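Local structure of 2-C-methyl-D-erythritol 2,4-cyclodiphosphate synthase (Thermus thermophilus, 1IV3) at residues 71-74 and 75-78. The protein converts 4-diphosphocytidyl-2-C-methyl-D-erythritol 2-phosphate into 2-C-methyl-D-erythritol 2,4-cyclodiphosphate with release of CMP, a step of non-mevalonate isoprenoid biosynthesis. The protein carries 3 engineered substitutions. Numbering follows the deposited sequence.
Sequences ERSE and VFLR
Glu74 OE2 takes two N-H groups of Arg78, a short bond from NE at 2.7 Å and a weak one from NH2 at 3.2 Å, making an i to i+4 salt bridge that spans about one turn of the helix. The two side chains run alongside each other in the same direction; OE2 sits at the guanidinium edge, in its plane, and receives NE on its anti side, with the carboxylate plane turned 31° from the guanidinium. Glu74 reaches this place with CG anti to the backbone N (chi1 160°) and an extended chain beyond. Replacing Glu74 with alanine would probably leave the Arg78 guanidinium without its carboxylate mate and freer to turn. Along the backbone, Arg78 N donates to Glu74 O (2.9 Å), and Leu77 N to Ser73 O (3.1 Å), the i to i+4 bonds of the first turn of helix 73-86. Before them, Val75 N donates to Arg72 O at 3.0 Å. That same oxygen lies over one face of the Phe76 ring, 4.2 Å above its plane, while Glu71 CB approaches Phe76 CE1 obliquely at 3.8 Å. Phe76 also stacks on Phe61, probably part of the substrate site, and Ser73 OG is hydrogen-bonded to Asp36 and to the magnesium-site residue His42.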
loop_
_atom_site.group_PDB
_atom_site.type_symbol
_atom_site.label_atom_id
_atom_site.label_comp_id
_atom_site.label_asym_id
_atom_site.label_seq_id
_atom_site.Cartn_x
_atom_site.Cartn_y
_atom_site.Cartn_z
ATOM N N GLU A 71 0.980 -0.525 -27.335
ATOM C CA GLU A 71 2.317 -0.906 -26.894
ATOM C C GLU A 71 2.290 -1.852 -25.690
ATOM O O GLU A 71 1.414 -1.760 -24.813
ATOM C CB GLU A 71 3.152 0.317 -26.496
ATOM C CG GLU A 71 3.440 1.292 -27.626
ATOM C CD GLU A 71 4.167 0.622 -28.786
ATOM O OE1 GLU A 71 5.263 0.064 -28.558
ATOM O OE2 GLU A 71 3.655 0.632 -29.923
ATOM N N ARG A 72 3.245 -2.768 -25.583
ATOM C CA ARG A 72 3.440 -3.534 -24.359
ATOM C C ARG A 72 3.722 -2.629 -23.170
ATOM O O ARG A 72 4.379 -1.603 -23.309
ATOM C CB ARG A 72 4.659 -4.449 -24.439
ATOM C CG ARG A 72 4.680 -5.595 -25.412
ATOM C CD ARG A 72 5.890 -6.467 -25.037
ATOM N NE ARG A 72 6.096 -7.499 -26.040
ATOM C CZ ARG A 72 6.852 -8.580 -25.853
ATOM N NH1 ARG A 72 7.469 -8.778 -24.703
ATOM N NH2 ARG A 72 6.943 -9.428 -26.861
ATOM N N SER A 73 3.269 -2.999 -21.978
ATOM C CA SER A 73 3.486 -2.156 -20.808
ATOM C C SER A 73 4.949 -1.933 -20.445
ATOM O O SER A 73 5.324 -0.927 -19.813
ATOM C CB SER A 73 2.724 -2.783 -19.619
ATOM O OG SER A 73 1.326 -2.723 -19.911
ATOM N N GLU A 74 5.841 -2.855 -20.831
ATOM C CA GLU A 74 7.267 -2.623 -20.595
ATOM C C GLU A 74 7.767 -1.359 -21.293
ATOM O O GLU A 74 8.704 -0.697 -20.843
ATOM C CB GLU A 74 8.102 -3.823 -21.074
ATOM C CG GLU A 74 9.568 -3.453 -21.309
ATOM C CD GLU A 74 10.398 -4.660 -21.712
ATOM O OE1 GLU A 74 9.784 -5.668 -22.132
ATOM O OE2 GLU A 74 11.640 -4.579 -21.593
ATOM N N VAL A 75 7.146 -0.973 -22.409
ATOM C CA VAL A 75 7.552 0.249 -23.094
ATOM C C VAL A 75 7.272 1.493 -22.260
ATOM O O VAL A 75 8.014 2.479 -22.280
ATOM C CB VAL A 75 6.805 0.360 -24.439
ATOM C CG1 VAL A 75 6.908 1.760 -25.017
ATOM C CG2 VAL A 75 7.359 -0.700 -25.394
ATOM N N PHE A 76 6.179 1.446 -21.512
ATOM C CA PHE A 76 5.831 2.527 -20.607
ATOM C C PHE A 76 6.829 2.552 -19.455
ATOM O O PHE A 76 7.289 3.616 -19.063
ATOM C CB PHE A 76 4.426 2.376 -20.038
ATOM C CG PHE A 76 3.393 2.182 -21.136
ATOM C CD1 PHE A 76 3.610 2.715 -22.399
ATOM C CD2 PHE A 76 2.230 1.474 -20.869
ATOM C CE1 PHE A 76 2.672 2.519 -23.398
ATOM C CE2 PHE A 76 1.290 1.271 -21.877
ATOM C CZ PHE A 76 1.519 1.802 -23.141
ATOM N N LEU A 77 7.139 1.378 -18.914
ATOM C CA LEU A 77 8.059 1.335 -17.782
ATOM C C LEU A 77 9.412 1.913 -18.167
ATOM O O LEU A 77 10.012 2.720 -17.455
ATOM C CB LEU A 77 8.209 -0.112 -17.294
ATOM C CG LEU A 77 9.269 -0.233 -16.181
ATOM C CD1 LEU A 77 8.583 -0.074 -14.832
ATOM C CD2 LEU A 77 10.012 -1.542 -16.334
ATOM N N ARG A 78 9.906 1.493 -19.342
ATOM C CA ARG A 78 11.183 2.034 -19.819
ATOM C C ARG A 78 11.126 3.527 -20.082
ATOM O O ARG A 78 12.097 4.253 -19.851
ATOM C CB ARG A 78 11.600 1.286 -21.095
ATOM C CG ARG A 78 11.755 -0.215 -20.872
ATOM C CD ARG A 78 12.617 -0.840 -21.957
ATOM N NE ARG A 78 13.030 -2.213 -21.634
ATOM C CZ ARG A 78 14.283 -2.503 -21.284
ATOM N NH1 ARG A 78 15.173 -1.525 -21.214
ATOM N NH2 ARG A 78 14.642 -3.746 -21.000
#